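Local structure of acyl-CoA dehydrogenase (Bacillus anthracis, 3OWA) at residues Ala11-Gly15 / Leu331-Arg335; Gly175-Leu180 / Leu244-Glu248; Leu477-Tyr482 / Leu551-Glu555; Lys526-Tyr531 / Glu584-Ile589. The protein probably catalyses the FAD-dependent alpha,beta-dehydrogenation of acyl-CoA thioesters, binding FAD as its cofactor. One frame throughout, in Å; residues are numbered along the deposited sequence. Where two conformers were deposited one is given.

Interaction 1 (Ala11-Gly15 / Leu331-Arg335); sequences AVKGG and LFESR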
loop_
_atom_site.group_PDB
_atom_site.type_symbol
_atom_site.label_atom_id
_atom_site.label_comp_id
_atom_site.label_asym_id
_atom_site.label_seq_id
_atom_site.Cartn_x
_atom_site.Cartn_y
_atom_site.Cartn_z
ATOM N N ALA A 11 -6.216 -37.656 -10.449
ATOM C CA ALA A 11 -5.717 -36.350 -9.911
ATOM C C ALA A 11 -6.721 -35.689 -8.949
ATOM O O ALA A 11 -7.793 -36.249 -8.680
ATOM C CB ALA A 11 -5.350 -35.409 -11.065
ATOM N N VAL A 12 -6.348 -34.520 -8.419
ATOM C CA VAL A 12 -7.119 -33.775 -7.409
ATOM C C VAL A 12 -8.046 -32.764 -8.096
ATOM O O VAL A 12 -7.615 -32.057 -9.005
ATOM C CB VAL A 12 -6.127 -33.060 -6.440
ATOM C CG1 VAL A 12 -6.779 -31.932 -5.652
ATOM C CG2 VAL A 12 -5.471 -34.071 -5.515
ATOM N N LYS A 13 -9.312 -32.695 -7.687
ATOM C CA LYS A 13 -10.250 -31.781 -8.342
ATOM C C LYS A 13 -10.046 -30.333 -7.927
ATOM O O LYS A 13 -9.618 -30.054 -6.808
ATOM C CB LYS A 13 -11.700 -32.175 -8.082
ATOM C CG LYS A 13 -12.201 -33.266 -9.014
ATOM C CD LYS A 13 -13.656 -33.630 -8.753
ATOM C CE LYS A 13 -14.159 -34.595 -9.846
ATOM N NZ LYS A 13 -15.436 -35.289 -9.482
ATOM N N GLY A 14 -10.364 -29.422 -8.841
ATOM C CA GLY A 14 -10.332 -27.997 -8.546
ATOM C C GLY A 14 -11.294 -27.636 -7.431
ATOM O O GLY A 14 -12.464 -28.032 -7.461
ATOM N N GLY A 15 -10.788 -26.907 -6.436
ATOM C CA GLY A 15 -11.599 -26.463 -5.311
ATOM C C GLY A 15 -11.795 -27.500 -4.211
ATOM O O GLY A 15 -12.398 -27.207 -3.186
ATOM N N LEU A 331 -0.760 -28.735 -10.020
ATOM C CA LEU A 331 -2.074 -29.329 -10.337
ATOM C C LEU A 331 -2.308 -29.376 -11.848
ATOM O O LEU A 331 -2.799 -30.382 -12.393
ATOM C CB LEU A 331 -3.227 -28.589 -9.648
ATOM C CG LEU A 331 -3.347 -28.735 -8.133
ATOM C CD1 LEU A 331 -4.241 -27.662 -7.542
ATOM C CD2 LEU A 331 -3.794 -30.168 -7.707
ATOM N N PHE A 332 -1.957 -28.279 -12.514
ATOM C CA PHE A 332 -2.013 -28.184 -13.963
ATOM C C PHE A 332 -1.141 -29.303 -14.595
ATOM O O PHE A 332 -1.625 -30.059 -15.450
ATOM C CB PHE A 332 -1.595 -26.756 -14.376
ATOM C CG PHE A 332 -1.849 -26.407 -15.823
ATOM C CD1 PHE A 332 -1.354 -25.204 -16.341
ATOM C CD2 PHE A 332 -2.553 -27.265 -16.686
ATOM C CE1 PHE A 332 -1.574 -24.846 -17.707
ATOM C CE2 PHE A 332 -2.769 -26.926 -18.045
ATOM C CZ PHE A 332 -2.289 -25.717 -18.552
ATOM N N GLU A 333 0.112 -29.429 -14.146
ATOM C CA GLU A 333 1.039 -30.452 -14.669
ATOM C C GLU A 333 0.543 -31.884 -14.475
ATOM O O GLU A 333 0.758 -32.739 -15.336
ATOM C CB GLU A 333 2.436 -30.340 -14.044
ATOM C CG GLU A 333 3.518 -29.772 -14.949
ATOM C CD GLU A 333 3.659 -30.500 -16.282
ATOM O OE1 GLU A 333 3.440 -29.834 -17.314
ATOM O OE2 GLU A 333 3.988 -31.717 -16.314
ATOM N N SER A 334 -0.103 -32.160 -13.347
ATOM C CA SER A 334 -0.550 -33.524 -13.112
ATOM C C SER A 334 -1.854 -33.827 -13.862
ATOM O O SER A 334 -2.197 -34.986 -14.076
ATOM C CB SER A 334 -0.631 -33.854 -11.621
ATOM O OG SER A 334 -1.765 -33.267 -11.041
ATOM N N ARG A 335 -2.566 -32.786 -14.273
ATOM C CA ARG A 335 -3.733 -32.969 -15.117
ATOM C C ARG A 335 -3.279 -33.183 -16.567
ATOM O O ARG A 335 -3.896 -33.952 -17.320
ATOM C CB ARG A 335 -4.656 -31.760 -15.006
ATOM C CG ARG A 335 -6.117 -32.084 -15.120
ATOM C CD ARG A 335 -6.619 -32.771 -13.868
ATOM N NE ARG A 335 -8.068 -32.639 -13.703
ATOM C CZ ARG A 335 -8.758 -33.136 -12.674
ATOM N NH1 ARG A 335 -8.142 -33.813 -11.710
ATOM N NH2 ARG A 335 -10.076 -32.967 -12.606
#
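Arg335 reaches Ala11 and Val12 because its chain turns at CG (chi2 73°) and then runs nearly straight to the guanidinium. Val12 holds CG1 anti to the backbone N (chi1 162°), and CB and CG1 both face Leu331. At the guanidinium edge lie Ala11 CB, 3.3 Å from Arg335 NH1, and Lys13 CG, 4.2 Å from Arg335 NH2. Val12 O comes in obliquely. It is also 3.3 Å from Arg335 NH1, but the angle is too poor for a hydrogen bond. That carbonyl is instead bonded by the hydroxyl of Tyr357. The apolar half is small: Leu331 CD2 touches Val12 CB at 3.9 Å, with the two side chains at a slant. No hydrogen bond joins the two segments; the direct contacts are mostly van der Waals. The fixing bonds come from beside it, where Glu356 accepts from Gly14 N and Glu360 from Gly15 N. Glu356 also makes a long, weak ion pair with Arg335. The arrangement is an N-terminal loop segment laid against the end of helix 305-336, in the helical C-terminal domain of the acyl-CoA dehydrogenase fold.

Interaction 2 (Gly175-Leu180 / Leu244-Glu248); sequences GTHYVL and LVPKE
This is an antiparallel strand pair in the beta domain of the acyl-CoA dehydrogenase fold, where 177-180 runs beside 244-246. Tyr178 and Val245 form the hydrogen-bonded pair. Tyr178 N gives to Val245 O at 2.8 Å, and Val245 N gives to Tyr178 O at 2.9 Å. The second bond is the straighter at hydrogen, 167° against 143°. Past the strand end, Lys247 N donates to Thr176 O at 2.9 Å. Water 2 donates to that same oxygen and to Glu248 OE1. In one of its two conformers, and so less certainly, Lys247 leaves extended (chi1 -178°) and bends at chi3, with CD 3.5 Å from Gly175 O and NZ joined to that oxygen through water 1. Val179 CG2 and Leu244 CD2 touch at 3.8 Å, side by side and pointing the same way. On the other face Leu180 CD1 meets Val245 CG2 at 3.9 Å, and Tyr178 CD2 comes obliquely to within 4.0 Å of Lys247 CA. His177 lays CD2 3.6 Å from Pro246 N; its ND1 shares a hydrogen bond with Thr176 OG1. On its far side strand 177-188 pairs with 168-171, bonding Val179 to Arg170. The buried Tyr178 ring meets Phe210 of strand 206-213 edge-to-face, and Leu180 rests on Val198 of strand 195-202. Glu248 O takes a hydrogen bond from Gln134 of helix 132-144.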
loop_
_atom_site.group_PDB
_atom_site.type_symbol
_atom_site.label_atom_id
_atom_site.label_comp_id
_atom_site.label_asym_id
_atom_site.label_seq_id
_atom_site.Cartn_x
_atom_site.Cartn_y
_atom_site.Cartn_z
ATOM N N GLY A 175 -17.277 -11.613 -49.162
ATOM C CA GLY A 175 -17.273 -12.725 -48.200
ATOM C C GLY A 175 -15.866 -13.232 -47.905
ATOM O O GLY A 175 -15.679 -14.334 -47.404
ATOM N N THR A 176 -14.863 -12.424 -48.214
ATOM C CA THR A 176 -13.489 -12.874 -48.076
ATOM C C THR A 176 -12.781 -12.352 -46.800
ATOM O O THR A 176 -11.854 -12.979 -46.322
ATOM C CB THR A 176 -12.662 -12.491 -49.317
ATOM O OG1 THR A 176 -12.586 -11.064 -49.427
ATOM C CG2 THR A 176 -13.287 -13.093 -50.615
ATOM N N HIS A 177 -13.228 -11.205 -46.288
ATOM C CA HIS A 177 -12.577 -10.519 -45.161
ATOM C C HIS A 177 -13.614 -9.960 -44.214
ATOM O O HIS A 177 -14.653 -9.472 -44.670
ATOM C CB HIS A 177 -11.749 -9.328 -45.643
ATOM C CG HIS A 177 -10.563 -9.700 -46.466
ATOM N ND1 HIS A 177 -10.667 -10.061 -47.789
ATOM C CD2 HIS A 177 -9.244 -9.746 -46.160
ATOM C CE1 HIS A 177 -9.463 -10.338 -48.260
ATOM N NE2 HIS A 177 -8.581 -10.152 -47.293
ATOM N N TYR A 178 -13.313 -10.018 -42.914
ATOM C CA TYR A 178 -14.044 -9.241 -41.915
ATOM C C TYR A 178 -13.494 -7.831 -41.910
ATOM O O TYR A 178 -12.280 -7.651 -42.008
ATOM C CB TYR A 178 -13.906 -9.866 -40.513
ATOM C CG TYR A 178 -14.764 -11.099 -40.385
ATOM C CD1 TYR A 178 -16.126 -10.985 -40.139
ATOM C CD2 TYR A 178 -14.197 -12.389 -40.510
ATOM C CE1 TYR A 178 -16.932 -12.128 -40.018
ATOM C CE2 TYR A 178 -14.993 -13.551 -40.384
ATOM C CZ TYR A 178 -16.362 -13.402 -40.154
ATOM O OH TYR A 178 -17.155 -14.515 -40.015
ATOM N N VAL A 179 -14.401 -6.865 -41.822
ATOM C CA VAL A 179 -14.102 -5.432 -41.752
ATOM C C VAL A 179 -14.281 -4.986 -40.291
ATOM O O VAL A 179 -15.403 -4.988 -39.748
ATOM C CB VAL A 179 -15.014 -4.602 -42.722
ATOM C CG1 VAL A 179 -14.729 -3.122 -42.612
ATOM C CG2 VAL A 179 -14.824 -5.040 -44.199
ATOM N N LEU A 180 -13.172 -4.663 -39.626
ATOM C CA LEU A 180 -13.234 -4.353 -38.176
ATOM C C LEU A 180 -13.173 -2.849 -37.896
ATOM O O LEU A 180 -12.351 -2.117 -38.497
ATOM C CB LEU A 180 -12.099 -5.073 -37.408
ATOM C CG LEU A 180 -12.455 -6.456 -36.854
ATOM C CD1 LEU A 180 -12.635 -7.441 -38.001
ATOM C CD2 LEU A 180 -11.344 -6.950 -35.887
ATOM N N LEU A 244 -8.901 -4.861 -42.273
ATOM C CA LEU A 244 -9.333 -5.977 -43.143
ATOM C C LEU A 244 -8.676 -7.231 -42.689
ATOM O O LEU A 244 -7.480 -7.339 -42.747
ATOM C CB LEU A 244 -8.934 -5.760 -44.612
ATOM C CG LEU A 244 -9.671 -4.702 -45.409
ATOM C CD1 LEU A 244 -9.331 -4.844 -46.905
ATOM C CD2 LEU A 244 -11.177 -4.813 -45.196
ATOM N N VAL A 245 -9.471 -8.173 -42.235
ATOM C CA VAL A 245 -8.955 -9.396 -41.643
ATOM C C VAL A 245 -9.475 -10.593 -42.445
ATOM O O VAL A 245 -10.674 -10.763 -42.551
ATOM C CB VAL A 245 -9.460 -9.533 -40.199
ATOM C CG1 VAL A 245 -8.919 -10.844 -39.578
ATOM C CG2 VAL A 245 -9.090 -8.251 -39.343
ATOM N N PRO A 246 -8.581 -11.422 -43.003
ATOM C CA PRO A 246 -9.060 -12.582 -43.776
ATOM C C PRO A 246 -10.029 -13.421 -42.971
ATOM O O PRO A 246 -9.831 -13.615 -41.777
ATOM C CB PRO A 246 -7.784 -13.385 -44.017
ATOM C CG PRO A 246 -6.721 -12.354 -44.074
ATOM C CD PRO A 246 -7.116 -11.349 -43.007
ATOM N N LYS A 247 -11.061 -13.918 -43.642
ATOM C CA LYS A 247 -12.100 -14.734 -43.027
ATOM C C LYS A 247 -11.504 -15.904 -42.225
ATOM O O LYS A 247 -12.017 -16.271 -41.182
ATOM C CB LYS A 247 -13.032 -15.238 -44.152
ATOM C CG LYS A 247 -14.187 -16.055 -43.713
ATOM C CD LYS A 247 -14.912 -16.644 -44.922
ATOM C CE LYS A 247 -14.085 -17.706 -45.630
ATOM N NZ LYS A 247 -14.988 -18.467 -46.521
ATOM N N GLU A 248 -10.414 -16.476 -42.723
ATOM C CA GLU A 248 -9.771 -17.621 -42.098
ATOM C C GLU A 248 -8.958 -17.255 -40.831
ATOM O O GLU A 248 -8.424 -18.149 -40.142
ATOM C CB GLU A 248 -8.866 -18.345 -43.112
ATOM C CG GLU A 248 -7.685 -17.508 -43.645
ATOM C CD GLU A 248 -7.957 -16.794 -45.002
ATOM O OE1 GLU A 248 -9.156 -16.584 -45.398
ATOM O OE2 GLU A 248 -6.932 -16.422 -45.654
HETATM O O HOH W 1 -17.390 -16.519 -47.099
HETATM O O HOH W 2 -9.799 -14.376 -47.256
#

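Interaction 3 (Leu477-Tyr482 / Leu551-Glu555); sequences LAAQKY and LIAVE
Val554 is a knob in a hole on helix 458-482, formed by Leu477, Ala478, Lys481 and Tyr482. This is a single knob-into-hole contact between two helices of the C-terminal helical region. The close-packed part is mostly apolar. Val554 CG1, which stands trans to the backbone N (chi1 152°), faces Leu477 O and the stem of Lys481. Its other methyl, CG2, faces Ala478 and lies 4.1 Å from Tyr482 CE2, at the edge of the ring. Beside this, Leu477 CD1 meets Leu551 CD2 at 3.6 Å, and Met563, Leu564 and Leu567 of helix 557-571 continue the apolar layer. Ile492 of helix 490-520 covers Ala478, Tyr482 and Val554. The carboxylate of Glu555 is close but meets only carbon of the other segment, with OE2 3.4 Å from Leu477 CD2; the two side chains cross near a right angle. No direct hydrogen bond joins the two segments anywhere. Ala553 also packs on Ile579 of the second subunit, so this part of the segment touches the dimer partner. The solvent side lies at the exposed Lys481. It lays CD over the centre of the Tyr482 ring, 3.5 Å above its plane. Its chain bends at chi2 and chi4 and carries NZ past Val554. One water then closes the gap, accepting from Lys481 NZ at 2.8 Å and donating to Val554 O at 3.0 Å.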
loop_
_atom_site.group_PDB
_atom_site.type_symbol
_atom_site.label_atom_id
_atom_site.label_comp_id
_atom_site.label_asym_id
_atom_site.label_seq_id
_atom_site.Cartn_x
_atom_site.Cartn_y
_atom_site.Cartn_z
ATOM N N LEU A 477 -24.002 -20.618 5.360
ATOM C CA LEU A 477 -24.967 -19.768 6.034
ATOM C C LEU A 477 -25.410 -18.594 5.191
ATOM O O LEU A 477 -26.585 -18.233 5.212
ATOM C CB LEU A 477 -24.408 -19.279 7.366
ATOM C CG LEU A 477 -24.397 -20.361 8.438
ATOM C CD1 LEU A 477 -23.667 -19.881 9.679
ATOM C CD2 LEU A 477 -25.827 -20.788 8.792
ATOM N N ALA A 478 -24.455 -18.003 4.465
ATOM C CA ALA A 478 -24.714 -16.867 3.584
ATOM C C ALA A 478 -25.577 -17.275 2.384
ATOM O O ALA A 478 -26.486 -16.531 1.981
ATOM C CB ALA A 478 -23.409 -16.293 3.100
ATOM N N ALA A 479 -25.273 -18.439 1.808
ATOM C CA ALA A 479 -26.044 -18.954 0.668
ATOM C C ALA A 479 -27.467 -19.300 1.089
ATOM O O ALA A 479 -28.428 -18.860 0.456
ATOM C CB ALA A 479 -25.351 -20.149 0.033
ATOM N N GLN A 480 -27.604 -20.035 2.190
ATOM C CA GLN A 480 -28.936 -20.350 2.715
ATOM C C GLN A 480 -29.747 -19.091 3.077
ATOM O O GLN A 480 -30.975 -19.096 3.017
ATOM C CB GLN A 480 -28.872 -21.345 3.884
ATOM C CG GLN A 480 -28.698 -20.742 5.269
ATOM C CD GLN A 480 -29.464 -21.514 6.356
ATOM O OE1 GLN A 480 -30.100 -22.535 6.084
ATOM N NE2 GLN A 480 -29.409 -21.018 7.589
ATOM N N LYS A 481 -29.057 -18.010 3.428
ATOM C CA LYS A 481 -29.722 -16.755 3.792
ATOM C C LYS A 481 -30.208 -15.922 2.587
ATOM O O LYS A 481 -31.344 -15.457 2.577
ATOM C CB LYS A 481 -28.797 -15.921 4.675
ATOM C CG LYS A 481 -29.483 -14.872 5.532
ATOM C CD LYS A 481 -29.834 -13.615 4.753
ATOM C CE LYS A 481 -29.818 -12.371 5.631
ATOM N NZ LYS A 481 -30.946 -12.296 6.593
ATOM N N TYR A 482 -29.356 -15.724 1.582
ATOM C CA TYR A 482 -29.707 -14.841 0.462
ATOM C C TYR A 482 -30.151 -15.585 -0.772
ATOM O O TYR A 482 -30.795 -15.009 -1.654
ATOM C CB TYR A 482 -28.547 -13.917 0.118
ATOM C CG TYR A 482 -28.345 -12.839 1.138
ATOM C CD1 TYR A 482 -29.144 -11.692 1.132
ATOM C CD2 TYR A 482 -27.374 -12.971 2.126
ATOM C CE1 TYR A 482 -28.971 -10.702 2.080
ATOM C CE2 TYR A 482 -27.187 -11.990 3.076
ATOM C CZ TYR A 482 -27.989 -10.853 3.049
ATOM O OH TYR A 482 -27.807 -9.867 3.996
ATOM N N LEU A 551 -20.843 -13.435 9.834
ATOM C CA LEU A 551 -21.915 -13.964 10.720
ATOM C C LEU A 551 -22.825 -12.848 11.237
ATOM O O LEU A 551 -24.041 -12.977 11.239
ATOM C CB LEU A 551 -21.337 -14.798 11.889
ATOM C CG LEU A 551 -20.726 -16.163 11.535
ATOM C CD1 LEU A 551 -20.036 -16.846 12.739
ATOM C CD2 LEU A 551 -21.784 -17.077 10.950
ATOM N N ILE A 552 -22.221 -11.740 11.646
ATOM C CA ILE A 552 -22.945 -10.578 12.110
ATOM C C ILE A 552 -23.809 -9.930 11.018
ATOM O O ILE A 552 -24.836 -9.323 11.319
ATOM C CB ILE A 552 -21.978 -9.527 12.698
ATOM C CG1 ILE A 552 -21.265 -10.084 13.940
ATOM C CG2 ILE A 552 -22.707 -8.240 13.033
ATOM C CD1 ILE A 552 -20.037 -9.251 14.356
ATOM N N ALA A 553 -23.380 -10.030 9.762
ATOM C CA ALA A 553 -24.135 -9.442 8.667
ATOM C C ALA A 553 -25.270 -10.370 8.236
ATOM O O ALA A 553 -26.197 -9.958 7.537
ATOM C CB ALA A 553 -23.220 -9.170 7.484
ATOM N N VAL A 554 -25.183 -11.627 8.645
ATOM C CA VAL A 554 -26.072 -12.652 8.110
ATOM C C VAL A 554 -27.134 -13.117 9.098
ATOM O O VAL A 554 -28.187 -13.590 8.690
ATOM C CB VAL A 554 -25.245 -13.806 7.517
ATOM C CG1 VAL A 554 -25.969 -15.113 7.572
ATOM C CG2 VAL A 554 -24.835 -13.452 6.082
ATOM N N GLU A 555 -26.869 -12.943 10.392
ATOM C CA GLU A 555 -27.785 -13.385 11.443
ATOM C C GLU A 555 -27.849 -12.390 12.596
ATOM O O GLU A 555 -27.021 -11.473 12.672
ATOM C CB GLU A 555 -27.351 -14.753 11.945
ATOM C CG GLU A 555 -27.797 -15.892 11.024
ATOM C CD GLU A 555 -26.841 -17.087 11.025
ATOM O OE1 GLU A 555 -25.868 -17.097 11.820
ATOM O OE2 GLU A 555 -27.070 -18.014 10.214
HETATM O O HOH W 3 -31.128 -13.353 9.185
#

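Interaction 4 (Lys526-Tyr531 / Glu584-Ile589); sequences KQKVLY and EIAAKI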
loop_
_atom_site.group_PDB
_atom_site.type_symbol
_atom_site.label_atom_id
_atom_site.label_comp_id
_atom_site.label_asym_id
_atom_site.label_seq_id
_atom_site.Cartn_x
_atom_site.Cartn_y
_atom_site.Cartn_z
ATOM N N LYS A 526 14.045 -25.938 9.444
ATOM C CA LYS A 526 13.720 -25.023 10.516
ATOM C C LYS A 526 13.071 -23.713 10.018
ATOM O O LYS A 526 12.069 -23.247 10.579
ATOM C CB LYS A 526 14.997 -24.719 11.314
ATOM C CG LYS A 526 14.773 -23.780 12.515
ATOM C CD LYS A 526 15.929 -23.836 13.503
ATOM C CE LYS A 526 15.418 -23.868 14.954
ATOM N NZ LYS A 526 16.533 -24.108 15.939
ATOM N N GLN A 527 13.657 -23.135 8.976
ATOM C CA GLN A 527 13.136 -21.893 8.370
ATOM C C GLN A 527 11.711 -22.095 7.833
ATOM O O GLN A 527 10.835 -21.283 8.081
ATOM C CB GLN A 527 14.104 -21.398 7.295
ATOM C CG GLN A 527 13.862 -19.982 6.760
ATOM C CD GLN A 527 14.321 -18.874 7.714
ATOM O OE1 GLN A 527 14.611 -19.118 8.902
ATOM N NE2 GLN A 527 14.377 -17.636 7.193
ATOM N N LYS A 528 11.451 -23.185 7.125
ATOM C CA LYS A 528 10.081 -23.438 6.684
ATOM C C LYS A 528 9.091 -23.564 7.837
ATOM O O LYS A 528 7.967 -23.083 7.737
ATOM C CB LYS A 528 9.995 -24.689 5.825
ATOM C CG LYS A 528 10.724 -24.586 4.517
ATOM C CD LYS A 528 10.646 -25.893 3.772
ATOM C CE LYS A 528 11.651 -25.853 2.667
ATOM N NZ LYS A 528 12.065 -27.183 2.273
ATOM N N VAL A 529 9.499 -24.248 8.914
ATOM C CA VAL A 529 8.611 -24.445 10.057
ATOM C C VAL A 529 8.233 -23.088 10.641
ATOM O O VAL A 529 7.063 -22.841 10.934
ATOM C CB VAL A 529 9.237 -25.351 11.146
ATOM C CG1 VAL A 529 8.500 -25.217 12.499
ATOM C CG2 VAL A 529 9.253 -26.797 10.693
ATOM N N LEU A 530 9.239 -22.232 10.801
ATOM C CA LEU A 530 9.075 -20.879 11.307
ATOM C C LEU A 530 8.136 -20.020 10.448
ATOM O O LEU A 530 7.217 -19.419 10.984
ATOM C CB LEU A 530 10.450 -20.213 11.467
ATOM C CG LEU A 530 11.298 -20.725 12.664
ATOM C CD1 LEU A 530 12.666 -20.087 12.626
ATOM C CD2 LEU A 530 10.621 -20.502 14.019
ATOM N N TYR A 531 8.355 -20.005 9.133
ATOM C CA TYR A 531 7.483 -19.257 8.211
ATOM C C TYR A 531 6.065 -19.740 8.414
ATOM O O TYR A 531 5.146 -18.948 8.500
ATOM C CB TYR A 531 7.834 -19.514 6.735
ATOM C CG TYR A 531 9.135 -18.950 6.204
ATOM C CD1 TYR A 531 9.630 -17.726 6.658
ATOM C CD2 TYR A 531 9.847 -19.629 5.215
ATOM C CE1 TYR A 531 10.796 -17.195 6.141
ATOM C CE2 TYR A 531 11.037 -19.100 4.682
ATOM C CZ TYR A 531 11.513 -17.893 5.181
ATOM O OH TYR A 531 12.681 -17.349 4.706
ATOM N N GLU A 584 14.113 -14.891 14.683
ATOM C CA GLU A 584 14.840 -16.054 14.181
ATOM C C GLU A 584 14.765 -16.144 12.643
ATOM O O GLU A 584 15.781 -16.365 11.977
ATOM C CB GLU A 584 14.295 -17.322 14.820
ATOM C CG GLU A 584 15.229 -18.502 14.681
ATOM C CD GLU A 584 14.841 -19.706 15.558
ATOM O OE1 GLU A 584 13.985 -19.563 16.469
ATOM O OE2 GLU A 584 15.387 -20.800 15.302
ATOM N N ILE A 585 13.569 -15.954 12.082
ATOM C CA ILE A 585 13.430 -15.915 10.611
ATOM C C ILE A 585 14.414 -14.886 10.029
ATOM O O ILE A 585 15.169 -15.177 9.098
ATOM C CB ILE A 585 11.972 -15.552 10.179
ATOM C CG1 ILE A 585 11.025 -16.730 10.449
ATOM C CG2 ILE A 585 11.932 -15.113 8.695
ATOM C CD1 ILE A 585 9.521 -16.363 10.591
ATOM N N ALA A 586 14.399 -13.678 10.597
ATOM C CA ALA A 586 15.189 -12.555 10.076
ATOM C C ALA A 586 16.679 -12.825 10.143
ATOM O O ALA A 586 17.417 -12.470 9.222
ATOM C CB ALA A 586 14.862 -11.297 10.819
ATOM N N ALA A 587 17.126 -13.458 11.225
ATOM C CA ALA A 587 18.529 -13.766 11.374
ATOM C C ALA A 587 19.027 -14.517 10.149
ATOM O O ALA A 587 20.068 -14.179 9.607
ATOM C CB ALA A 587 18.789 -14.592 12.688
ATOM N N LYS A 588 18.285 -15.535 9.704
ATOM C CA LYS A 588 18.734 -16.351 8.571
ATOM C C LYS A 588 18.639 -15.607 7.208
ATOM O O LYS A 588 19.493 -15.765 6.321
ATOM C CB LYS A 588 17.944 -17.641 8.501
ATOM C CG LYS A 588 18.551 -18.620 7.486
ATOM C CD LYS A 588 17.921 -19.968 7.547
ATOM C CE LYS A 588 18.826 -20.999 6.889
ATOM N NZ LYS A 588 18.177 -22.334 6.990
ATOM N N ILE A 589 17.601 -14.787 7.054
ATOM C CA ILE A 589 17.470 -13.934 5.868
ATOM C C ILE A 589 18.664 -12.991 5.767
ATOM O O ILE A 589 19.273 -12.882 4.712
ATOM C CB ILE A 589 16.170 -13.117 5.950
ATOM C CG1 ILE A 589 15.002 -14.079 5.763
ATOM C CG2 ILE A 589 16.178 -11.947 4.890
ATOM C CD1 ILE A 589 13.690 -13.477 6.099
#
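Ile585, Gln527 and Glu584 carry most of this contact between helices 526-554 and 578-592, whose short segments here cross at -136° with axes 10.1 Å apart. Gln527 gives the polar centre. It leaves its helix extended (chi1 -168°) and bends at chi2, which puts its amide beside the first turn of the other segment. NE2 donates to Ile585 O at 3.2 Å, almost straight (176°) and within the amide plane. That carbonyl also takes the helix bond from Ile589 N. NE2 makes a second bond to Tyr531 OH at 3.0 Å, this one tilted from the amide plane. Lys588 slides past the glutamine in the opposite direction, its CB and CD against the amide.

Ile585 packs against Leu530 and Tyr531. Its CG1 meets Leu530 CB at 3.7 Å. Its CG2 touches Tyr531 CE1 at 3.5 Å, at the edge of the ring. Tyr319 and Ala315 of helix 305-336 also pack against Tyr531.

Glu584 lies on the partly exposed side. Its stem crosses Leu530, with CG 3.6 Å from Leu530 CD1. Its carboxylate forms a salt bridge to Lys526, OE2 to NZ 3.6 Å. OE2 lies nearer to Lys526 CE, at 3.1 Å, so the pair is probably mainly electrostatic and not tightly directed.

Two hydrogen bonds hold the buried NE2 and probably fix the rotation of the glutamine amide. Tyr531 OH accepts from NE2 and is itself bonded to Thr596 O, so these bonds tie Gln527, Tyr531 and the C-terminal tail together.

Interaction 2 is nested in the chain loop closed by interaction 1, yet their centres lie 39 Å apart. Interactions 3 and 4 follow later in the sequence, and their segments alternate. Both use helix 526-554, interaction 4 at its start and interaction 3 at its end, with centres 40 Å apart. Helix 305-336 carries one side of interaction 1 and also packs against Tyr531 and Ile589 of interaction 4. The same helix bears Ile307 of an FAD pocket. Interactions 2 and 4 lie on opposite sides of the chain's centre, 59 Å between centres. No two of the four touch. The side chain of Leu180 in interaction 2 is about 14 Å from a bound FAD.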